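Side-chain contacts in mandelate racemase/muconate lactonizing enzyme family protein (Bradyrhizobium sp. ORS 278, PDB 3TOY), which is of unassigned function but belongs to the enolase superfamily of barrel proteins and holds a calcium ion in its barrel domain: residues A186-G191 and L241-E246; E200-G205 and L216-N221; R231-L236 and I265-G270. One frame throughout, in Å; residues are numbered along the deposited sequence.

Contact 1 of 3, residues A186-G191 and L241-E246. With CA (calcium ion), chain E; ACT (acetate ion), chain F.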
loop_
_atom_site.group_PDB
_atom_site.type_symbol
_atom_site.label_atom_id
_atom_site.label_comp_id
_atom_site.label_asym_id
_atom_site.label_seq_id
_atom_site.Cartn_x
_atom_site.Cartn_y
_atom_site.Cartn_z
ATOM N N ALA A 186 -24.117 16.890 27.091
ATOM C CA ALA A 186 -22.728 16.684 26.697
ATOM C C ALA A 186 -21.895 17.862 27.195
ATOM O O ALA A 186 -22.321 19.013 27.070
ATOM C CB ALA A 186 -22.636 16.549 25.169
ATOM N N ILE A 187 -20.722 17.559 27.766
ATOM C CA ILE A 187 -19.801 18.528 28.364
ATOM C C ILE A 187 -18.376 18.272 27.854
ATOM O O ILE A 187 -17.937 17.125 27.839
ATOM C CB ILE A 187 -19.734 18.343 29.899
ATOM C CG1 ILE A 187 -21.121 18.548 30.529
ATOM C CG2 ILE A 187 -18.769 19.324 30.512
ATOM C CD1 ILE A 187 -21.625 19.966 30.362
ATOM N N LYS A 188 -17.656 19.324 27.474
ATOM C CA LYS A 188 -16.239 19.182 27.112
ATOM C C LYS A 188 -15.362 19.904 28.115
ATOM O O LYS A 188 -15.679 21.017 28.544
ATOM C CB LYS A 188 -15.953 19.716 25.710
ATOM C CG LYS A 188 -14.475 19.506 25.258
ATOM C CD LYS A 188 -14.348 19.730 23.760
ATOM C CE LYS A 188 -14.295 21.205 23.404
ATOM N NZ LYS A 188 -14.165 21.415 21.937
ATOM N N SER A 189 -14.266 19.263 28.506
ATOM C CA SER A 189 -13.271 19.919 29.333
ATOM C C SER A 189 -11.863 19.781 28.723
ATOM O O SER A 189 -11.712 19.190 27.646
ATOM C CB SER A 189 -13.310 19.352 30.743
ATOM O OG SER A 189 -12.550 20.175 31.617
ATOM N N LYS A 190 -10.855 20.331 29.407
ATOM C CA LYS A 190 -9.490 20.406 28.869
ATOM C C LYS A 190 -8.508 19.523 29.615
ATOM O O LYS A 190 -8.601 19.333 30.839
ATOM C CB LYS A 190 -8.932 21.833 28.911
ATOM C CG LYS A 190 -9.826 22.921 28.384
ATOM C CD LYS A 190 -10.065 22.799 26.913
ATOM C CE LYS A 190 -10.188 24.170 26.242
ATOM N NZ LYS A 190 -10.806 23.943 24.889
ATOM N N GLY A 191 -7.521 19.023 28.879
ATOM C CA GLY A 191 -6.441 18.271 29.498
ATOM C C GLY A 191 -5.076 18.626 28.963
ATOM O O GLY A 191 -4.931 19.501 28.102
ATOM N N LEU A 241 -15.409 8.256 27.113
ATOM C CA LEU A 241 -15.327 9.569 26.458
ATOM C C LEU A 241 -15.858 9.514 25.026
ATOM O O LEU A 241 -15.692 8.522 24.329
ATOM C CB LEU A 241 -13.876 10.063 26.459
ATOM C CG LEU A 241 -13.262 10.142 27.849
ATOM C CD1 LEU A 241 -11.814 10.611 27.764
ATOM C CD2 LEU A 241 -14.115 11.103 28.666
ATOM N N THR A 242 -16.496 10.592 24.584
ATOM C CA THR A 242 -17.042 10.651 23.245
ATOM C C THR A 242 -15.949 10.908 22.214
ATOM O O THR A 242 -16.004 10.367 21.109
ATOM C CB THR A 242 -18.121 11.746 23.188
ATOM O OG1 THR A 242 -19.283 11.252 23.863
ATOM C CG2 THR A 242 -18.479 12.119 21.738
ATOM N N TRP A 243 -14.983 11.744 22.571
ATOM C CA TRP A 243 -13.840 12.015 21.675
ATOM C C TRP A 243 -12.663 12.624 22.410
ATOM O O TRP A 243 -12.814 13.151 23.536
ATOM C CB TRP A 243 -14.270 12.869 20.464
ATOM C CG TRP A 243 -14.501 14.373 20.674
ATOM C CD1 TRP A 243 -13.673 15.278 21.288
ATOM C CD2 TRP A 243 -15.603 15.124 20.153
ATOM N NE1 TRP A 243 -14.214 16.557 21.190
ATOM C CE2 TRP A 243 -15.398 16.476 20.499
ATOM C CE3 TRP A 243 -16.751 14.777 19.426
ATOM C CZ2 TRP A 243 -16.302 17.473 20.152
ATOM C CZ3 TRP A 243 -17.651 15.773 19.089
ATOM C CH2 TRP A 243 -17.414 17.106 19.443
ATOM N N ILE A 244 -11.480 12.460 21.816
ATOM C CA ILE A 244 -10.266 13.132 22.268
ATOM C C ILE A 244 -9.922 14.156 21.207
ATOM O O ILE A 244 -9.734 13.794 20.032
ATOM C CB ILE A 244 -9.104 12.143 22.334
ATOM C CG1 ILE A 244 -9.453 11.014 23.321
ATOM C CG2 ILE A 244 -7.816 12.876 22.714
ATOM C CD1 ILE A 244 -9.415 11.455 24.814
ATOM N N GLU A 245 -9.763 15.421 21.608
ATOM C CA GLU A 245 -9.671 16.506 20.637
ATOM C C GLU A 245 -8.244 17.069 20.573
ATOM O O GLU A 245 -7.617 17.304 21.616
ATOM C CB GLU A 245 -10.691 17.578 21.037
ATOM C CG GLU A 245 -10.767 18.787 20.148
ATOM C CD GLU A 245 -11.931 19.680 20.569
ATOM O OE1 GLU A 245 -13.011 19.113 20.886
ATOM O OE2 GLU A 245 -11.760 20.923 20.564
ATOM N N GLU A 246 -7.740 17.267 19.348
ATOM C CA GLU A 246 -6.377 17.771 19.093
ATOM C C GLU A 246 -5.334 17.250 20.073
ATOM O O GLU A 246 -4.739 18.025 20.821
ATOM C CB GLU A 246 -6.368 19.305 19.059
ATOM C CG GLU A 246 -7.049 19.899 17.821
ATOM C CD GLU A 246 -6.699 21.377 17.629
ATOM O OE1 GLU A 246 -6.787 22.135 18.618
ATOM O OE2 GLU A 246 -6.318 21.778 16.511
HETATM CA CA CA E . -10.570 22.879 20.886
HETATM C C ACT F . -10.186 26.126 22.010
HETATM O O ACT F . -11.344 26.482 21.676
HETATM O OXT ACT F . -10.016 24.906 22.214
HETATM C CH3 ACT F . -9.052 27.103 22.162
HETATM O O HOH W 1 -12.613 24.102 21.476
HETATM O O HOH W 2 -8.564 21.854 20.600
#
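In the calcium site of the barrel domain, the ammonium group of Lys188 closes on the carboxylate of Glu245. Lys188 NZ lies 2.8 Å from Glu245 OE1 in a salt bridge that uses the syn lone pair of this oxygen, while its bond to Glu245 OE2, also 2.8 Å long, is weak. The two side chains cross at about a right angle; the lysine leaves its strand extended and bends at chi3 (79°), which turns NZ onto the carboxylate. Trp243 NE1 takes the anti lone pair of the same Glu245 OE1 at 2.8 Å, with an N-H...O angle of 138° and the oxygen 25° out of the indole plane. Two nitrogens thus grip Glu245 OE1, which would restrict rotation of the carboxylate, and Glu245 OE2 binds calcium at 2.3 Å.

Strands 186-190 and 243-245 are separated by strand 215-219, parallel to both, in the enolase-type barrel. The CA atoms of Lys188 and Trp243, the nearest pair, are 9.3 Å apart, so the contact is made by side chains spanning a strand. Lys188 also forms a salt bridge with Glu341; Asp219 and Glu271 supply further calcium ligands. Water 1, bound to calcium, accepts from Lys188 NZ at 3.1 Å and donates to acetate O. Lys190 NZ donates to acetate OXT at 3.0 Å, and that oxygen is itself a calcium ligand.

Contact 2 of 3, residues E200-G205 and L216-N221. With CA (calcium ion), chain E; ACT (acetate ion), chain F.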
loop_
_atom_site.group_PDB
_atom_site.type_symbol
_atom_site.label_atom_id
_atom_site.label_comp_id
_atom_site.label_asym_id
_atom_site.label_seq_id
_atom_site.Cartn_x
_atom_site.Cartn_y
_atom_site.Cartn_z
ATOM N N GLU A 200 -6.574 12.127 34.578
ATOM C CA GLU A 200 -7.427 11.028 34.982
ATOM C C GLU A 200 -8.253 11.408 36.216
ATOM O O GLU A 200 -9.431 11.086 36.299
ATOM C CB GLU A 200 -6.618 9.768 35.243
ATOM C CG GLU A 200 -7.502 8.574 35.529
ATOM C CD GLU A 200 -6.761 7.255 35.492
ATOM O OE1 GLU A 200 -5.531 7.265 35.295
ATOM O OE2 GLU A 200 -7.420 6.209 35.682
ATOM N N ALA A 201 -7.627 12.098 37.168
ATOM C CA ALA A 201 -8.357 12.587 38.348
ATOM C C ALA A 201 -9.537 13.445 37.900
ATOM O O ALA A 201 -10.665 13.268 38.363
ATOM C CB ALA A 201 -7.426 13.405 39.254
ATOM N N MET A 202 -9.270 14.383 36.998
ATOM C CA MET A 202 -10.322 15.280 36.517
ATOM C C MET A 202 -11.487 14.532 35.889
ATOM O O MET A 202 -12.643 14.773 36.231
ATOM C CB MET A 202 -9.780 16.288 35.515
ATOM C CG MET A 202 -10.874 17.255 35.034
ATOM S SD MET A 202 -10.327 18.349 33.718
ATOM C CE MET A 202 -10.509 17.262 32.290
ATOM N N ILE A 203 -11.179 13.625 34.961
ATOM C CA ILE A 203 -12.198 12.906 34.211
ATOM C C ILE A 203 -12.975 11.979 35.117
ATOM O O ILE A 203 -14.197 11.901 35.048
ATOM C CB ILE A 203 -11.553 12.039 33.120
ATOM C CG1 ILE A 203 -10.970 12.937 32.044
ATOM C CG2 ILE A 203 -12.559 11.072 32.558
ATOM C CD1 ILE A 203 -12.024 13.768 31.338
ATOM N N LYS A 204 -12.255 11.273 35.977
ATOM C CA LYS A 204 -12.895 10.369 36.914
ATOM C C LYS A 204 -13.891 11.134 37.792
ATOM O O LYS A 204 -15.010 10.662 38.055
ATOM C CB LYS A 204 -11.852 9.666 37.780
ATOM C CG LYS A 204 -12.479 8.657 38.752
ATOM C CD LYS A 204 -11.453 8.080 39.716
ATOM C CE LYS A 204 -12.082 6.946 40.523
ATOM N NZ LYS A 204 -11.065 6.203 41.299
ATOM N N GLY A 205 -13.473 12.309 38.247
ATOM C CA GLY A 205 -14.321 13.165 39.075
ATOM C C GLY A 205 -15.550 13.610 38.305
ATOM O O GLY A 205 -16.679 13.544 38.806
ATOM N N LEU A 216 -19.040 13.124 27.664
ATOM C CA LEU A 216 -17.875 13.898 28.090
ATOM C C LEU A 216 -16.848 13.872 26.957
ATOM O O LEU A 216 -16.519 12.800 26.452
ATOM C CB LEU A 216 -17.219 13.255 29.304
ATOM C CG LEU A 216 -17.860 13.396 30.672
ATOM C CD1 LEU A 216 -16.984 12.659 31.679
ATOM C CD2 LEU A 216 -17.975 14.868 31.024
ATOM N N MET A 217 -16.354 15.040 26.574
ATOM C CA MET A 217 -15.278 15.145 25.601
ATOM C C MET A 217 -14.057 15.704 26.289
ATOM O O MET A 217 -14.183 16.474 27.258
ATOM C CB MET A 217 -15.682 16.073 24.452
ATOM C CG MET A 217 -16.741 15.504 23.513
ATOM S SD MET A 217 -18.410 15.694 24.164
ATOM C CE MET A 217 -19.327 16.209 22.689
ATOM N N LEU A 218 -12.872 15.342 25.796
ATOM C CA LEU A 218 -11.619 15.849 26.383
ATOM C C LEU A 218 -10.743 16.511 25.326
ATOM O O LEU A 218 -10.421 15.887 24.324
ATOM C CB LEU A 218 -10.870 14.724 27.115
ATOM C CG LEU A 218 -9.513 15.071 27.756
ATOM C CD1 LEU A 218 -9.682 16.169 28.821
ATOM C CD2 LEU A 218 -8.855 13.815 28.391
ATOM N N ASP A 219 -10.367 17.775 25.558
ATOM C CA ASP A 219 -9.583 18.545 24.615
ATOM C C ASP A 219 -8.171 18.772 25.140
ATOM O O ASP A 219 -7.986 19.409 26.180
ATOM C CB ASP A 219 -10.315 19.863 24.346
ATOM C CG ASP A 219 -9.639 20.740 23.300
ATOM O OD1 ASP A 219 -8.584 20.369 22.748
ATOM O OD2 ASP A 219 -10.204 21.818 23.008
ATOM N N PHE A 220 -7.174 18.223 24.438
ATOM C CA PHE A 220 -5.767 18.373 24.820
ATOM C C PHE A 220 -5.129 19.639 24.269
ATOM O O PHE A 220 -3.983 19.966 24.617
ATOM C CB PHE A 220 -4.918 17.145 24.394
ATOM C CG PHE A 220 -5.098 15.941 25.282
ATOM C CD1 PHE A 220 -4.751 15.998 26.629
ATOM C CD2 PHE A 220 -5.581 14.745 24.772
ATOM C CE1 PHE A 220 -4.904 14.911 27.455
ATOM C CE2 PHE A 220 -5.734 13.612 25.614
ATOM C CZ PHE A 220 -5.387 13.703 26.952
ATOM N N ASN A 221 -5.844 20.345 23.391
ATOM C CA ASN A 221 -5.306 21.579 22.805
ATOM C C ASN A 221 -3.881 21.437 22.277
ATOM O O ASN A 221 -3.047 22.314 22.488
ATOM C CB ASN A 221 -5.415 22.755 23.798
ATOM C CG ASN A 221 -6.824 23.313 23.862
ATOM O OD1 ASN A 221 -7.570 23.038 24.799
ATOM N ND2 ASN A 221 -7.212 24.033 22.828
HETATM CA CA CA E . -10.570 22.879 20.886
HETATM C C ACT F . -10.186 26.126 22.010
HETATM O O ACT F . -11.344 26.482 21.676
HETATM O OXT ACT F . -10.016 24.906 22.214
HETATM C CH3 ACT F . -9.052 27.103 22.162
HETATM O O HOH W 2 -8.564 21.854 20.600
HETATM O O HOH W 1 -12.613 24.102 21.476
#
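Apolar contacts between Met202, Ile203 and Leu218 join helix 200-205 to strand 216-219. Both helix residues converge on one methyl group: Met202 CE is 3.7 Å from Leu218 CD1, and Ile203 CD1 is 4.2 Å from that same Leu218 CD1. The methionine runs out extended and turns only at its last torsion (chi3 82°), which directs the methyl rather than the sulfur at the leucine. Both side chains meet Leu218 at a slant. Two residues earlier on the strand, Leu216 CD1 lies 4.4 Å from the carbonyl oxygen Ile203 O, a looser approach of a methyl to the helix backbone. No hydrogen bond links the two segments; what joins them is the packing of buried apolar side chains.

The polar and metal interactions belong to the far end of the strand. Asp219 binds calcium through OD2 at 2.4 Å, and its other oxygen is engaged differently: Asp219 OD1 accepts from the backbone Asn221 N at 2.8 Å in an Asx turn, the donor standing 43° out of the carboxylate plane. Water 2, itself on the calcium, donates to Asp219 OD1 at 2.6 Å. These bonds would limit rotation of the carboxylate. Asn221 ND2 then gives a nearly straight hydrogen bond of 3.0 Å to acetate OXT. Asn221 also packs on Leu116 of a second subunit.

The axes of the segments 200-205 and 216-219 approach to 10.6 Å and run almost antiparallel (162°). This is the geometry of a beta-alpha-beta crossover, here strand 186-190, helix 196-210 and strand 215-219, with a metal ligand near the end of the second strand, as in barrels of the enolase superfamily.

Contact 3 of 3, residues R231-L236 and I265-G270. With P4C (O-acetaldehydyl-hexaethylene glycol), chain N.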
loop_
_atom_site.group_PDB
_atom_site.type_symbol
_atom_site.label_atom_id
_atom_site.label_comp_id
_atom_site.label_asym_id
_atom_site.label_seq_id
_atom_site.Cartn_x
_atom_site.Cartn_y
_atom_site.Cartn_z
ATOM N N ARG A 231 -0.431 6.884 24.900
ATOM C CA ARG A 231 -0.322 6.386 26.270
ATOM C C ARG A 231 -1.477 6.908 27.142
ATOM O O ARG A 231 -2.130 6.146 27.843
ATOM C CB ARG A 231 1.023 6.809 26.882
ATOM C CG ARG A 231 1.399 5.969 28.100
ATOM C CD ARG A 231 2.704 6.438 28.762
ATOM N NE ARG A 231 2.537 7.780 29.302
ATOM C CZ ARG A 231 2.146 8.028 30.555
ATOM N NH1 ARG A 231 1.918 7.020 31.383
ATOM N NH2 ARG A 231 1.977 9.279 30.966
ATOM N N ARG A 232 -1.734 8.212 27.091
ATOM C CA ARG A 232 -2.807 8.771 27.930
ATOM C C ARG A 232 -4.177 8.274 27.506
ATOM O O ARG A 232 -5.026 7.968 28.356
ATOM C CB ARG A 232 -2.804 10.296 27.880
ATOM C CG ARG A 232 -1.486 10.894 28.389
ATOM C CD ARG A 232 -1.663 12.296 28.985
ATOM N NE ARG A 232 -0.369 12.842 29.399
ATOM C CZ ARG A 232 -0.197 14.009 30.012
ATOM N NH1 ARG A 232 -1.245 14.763 30.327
ATOM N NH2 ARG A 232 1.028 14.422 30.320
ATOM N N ILE A 233 -4.412 8.238 26.195
ATOM C CA ILE A 233 -5.715 7.806 25.692
ATOM C C ILE A 233 -6.061 6.390 26.144
ATOM O O ILE A 233 -7.191 6.123 26.553
ATOM C CB ILE A 233 -5.819 7.944 24.141
ATOM C CG1 ILE A 233 -5.746 9.432 23.755
ATOM C CG2 ILE A 233 -7.106 7.265 23.639
ATOM C CD1 ILE A 233 -5.618 9.680 22.208
ATOM N N ALA A 234 -5.089 5.481 26.112
ATOM C CA ALA A 234 -5.368 4.104 26.535
ATOM C C ALA A 234 -5.791 4.048 28.010
ATOM O O ALA A 234 -6.618 3.224 28.420
ATOM C CB ALA A 234 -4.173 3.222 26.307
ATOM N N ARG A 235 -5.211 4.926 28.802
ATOM C CA ARG A 235 -5.464 4.911 30.236
ATOM C C ARG A 235 -6.799 5.584 30.551
ATOM O O ARG A 235 -7.359 5.399 31.635
ATOM C CB ARG A 235 -4.309 5.607 30.960
ATOM C CG ARG A 235 -2.988 4.862 30.771
ATOM C CD ARG A 235 -2.793 3.775 31.839
ATOM N NE ARG A 235 -2.606 4.394 33.150
ATOM C CZ ARG A 235 -1.420 4.712 33.670
ATOM N NH1 ARG A 235 -0.301 4.445 33.001
ATOM N NH2 ARG A 235 -1.350 5.302 34.863
ATOM N N LEU A 236 -7.305 6.372 29.609
ATOM C CA LEU A 236 -8.579 7.077 29.809
ATOM C C LEU A 236 -9.778 6.363 29.178
ATOM O O LEU A 236 -10.932 6.815 29.300
ATOM C CB LEU A 236 -8.505 8.487 29.223
ATOM C CG LEU A 236 -7.532 9.443 29.908
ATOM C CD1 LEU A 236 -7.303 10.699 29.065
ATOM C CD2 LEU A 236 -8.064 9.794 31.304
ATOM N N ILE A 265 -10.516 5.521 21.344
ATOM C CA ILE A 265 -11.462 6.639 21.472
ATOM C C ILE A 265 -11.381 7.473 20.211
ATOM O O ILE A 265 -10.282 7.707 19.716
ATOM C CB ILE A 265 -11.090 7.545 22.679
ATOM C CG1 ILE A 265 -10.918 6.689 23.950
ATOM C CG2 ILE A 265 -12.156 8.648 22.864
ATOM C CD1 ILE A 265 -10.458 7.509 25.215
ATOM N N PRO A 266 -12.542 7.904 19.673
ATOM C CA PRO A 266 -12.505 8.670 18.438
ATOM C C PRO A 266 -11.647 9.919 18.593
ATOM O O PRO A 266 -11.667 10.581 19.645
ATOM C CB PRO A 266 -13.970 9.008 18.178
ATOM C CG PRO A 266 -14.750 7.831 18.859
ATOM C CD PRO A 266 -13.911 7.544 20.093
ATOM N N ILE A 267 -10.900 10.241 17.541
ATOM C CA ILE A 267 -10.038 11.417 17.537
ATOM C C ILE A 267 -10.750 12.534 16.794
ATOM O O ILE A 267 -11.211 12.337 15.669
ATOM C CB ILE A 267 -8.720 11.099 16.807
ATOM C CG1 ILE A 267 -7.974 9.995 17.556
ATOM C CG2 ILE A 267 -7.840 12.339 16.694
ATOM C CD1 ILE A 267 -7.680 10.331 19.083
ATOM N N GLN A 268 -10.854 13.693 17.446
ATOM C CA GLN A 268 -11.494 14.895 16.894
ATOM C C GLN A 268 -10.403 15.947 16.615
ATOM O O GLN A 268 -9.460 16.101 17.397
ATOM C CB GLN A 268 -12.483 15.455 17.946
ATOM C CG GLN A 268 -13.127 16.796 17.613
ATOM C CD GLN A 268 -14.089 16.697 16.446
ATOM O OE1 GLN A 268 -13.655 16.617 15.294
ATOM N NE2 GLN A 268 -15.417 16.695 16.733
ATOM N N ALA A 269 -10.536 16.658 15.499
ATOM C CA ALA A 269 -9.560 17.691 15.137
ATOM C C ALA A 269 -10.169 18.596 14.100
ATOM O O ALA A 269 -11.285 18.373 13.672
ATOM C CB ALA A 269 -8.240 17.067 14.616
ATOM N N GLY A 270 -9.438 19.616 13.675
ATOM C CA GLY A 270 -9.917 20.410 12.532
ATOM C C GLY A 270 -10.161 21.888 12.798
ATOM O O GLY A 270 -10.245 22.686 11.857
HETATM O O1 P4C N . 6.370 10.809 24.433
HETATM C C2 P4C N . 7.730 10.934 24.882
HETATM C C3 P4C N . 7.754 11.867 26.086
HETATM O O4 P4C N . 8.640 12.936 25.798
HETATM C C5 P4C N . 8.453 14.044 26.670
HETATM C C6 P4C N . 9.788 14.333 27.340
HETATM O O7 P4C N . 10.000 13.378 28.382
HETATM C C8 P4C N . 11.280 13.564 28.993
HETATM C C9 P4C N . 11.488 12.515 30.064
HETATM O O10 P4C N . 10.559 12.788 31.103
HETATM C C11 P4C N . 10.796 11.951 32.226
HETATM C C12 P4C N . 9.634 12.103 33.188
HETATM O O13 P4C N . 8.416 11.977 32.460
HETATM C C14 P4C N . 7.279 11.950 33.325
HETATM C C15 P4C N . 6.063 11.531 32.511
HETATM O O16 P4C N . 6.165 10.138 32.236
HETATM C C17 P4C N . 5.427 9.728 31.089
HETATM C C18 P4C N . 5.772 8.271 30.801
HETATM O O19 P4C N . 5.313 7.441 31.868
HETATM C C20 P4C N . 5.719 6.079 31.730
HETATM C C21 P4C N . 5.339 5.279 32.974
HETATM O O22 P4C N . 6.161 5.654 34.086
#
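Ile233 on helix 231-236 faces Ile265 and Ile267. The CA atoms of Ile233 and Ile265, 7.2 Å apart, are the nearest pair across the segments. From CB, which is directed toward the other segment, the side chain divides. Its short branch, CG2, lies against the side of Ile265: Ile233 CG2 is 3.7 Å from Ile265 CD1, with Ile265 CG1 and then Ile265 CB the next nearest. One methyl thus lies along the CB-CG1-CD1 branch of Ile265, and the two isoleucines meet at a slant. The long branch leaves in another direction. With CG1 beside the backbone N (chi1 -65°) and the chain extended beyond it (chi2 171°), CG1 serves as a spacer that carries CD1 to the second partner. There Ile233 CD1 comes within 3.8 Å of Ile267 CD1, methyl against methyl, the two side chains crossing at about a right angle.

Ile265 CD1 pushes further toward the helix, passing 3.8 Å from the carbonyl oxygen Ile233 O and 4.2 Å from Leu236 O. No hydrogen bond crosses between the segments; Val259 of helix 253-262 and Ile244 of strand 243-245 add to the apolar surroundings of Ile233.

A different face of the helix meets the o-acetaldehydyl-hexaethylene glycol. Its O19 rests 3.4 Å above the plane of the Arg231 guanidinium, over the centre, while Arg231 NH2 forms a salt bridge with Glu228.

With helix 226-236 packed through branched aliphatic side chains on the residues leading into and along strand 267-269, the contact is part of the layer between the outer helices and the parallel strands of an alpha/beta barrel, the fold of the C-terminal domain in the enolase superfamily.

Overall arrangement
The strands of all three contacts follow one another in one parallel barrel sheet, in the order 186-190, 215-219, 243-245, 267-269. Contacts 1 and 2 have centres about 6 Å apart and share the calcium and acetate; their strands are joined by probable hydrogen bonds, such as Glu245 N to Leu218 O at 2.8 Å. Contact 3, its centre about 9 Å from that of contact 1, is joined to it by a probable hydrogen bond from Gln268 N to Ile244 O, 2.8 Å. Contacts 2 and 3, about 10 Å between centres, meet where Leu218 CD2 packs 3.5 Å from Leu236 CD1. Glu245 of contact 1 and Asp219 of contact 2 meet at the calcium, whereas the apolar parts of contacts 2 and 3 join helices to strands.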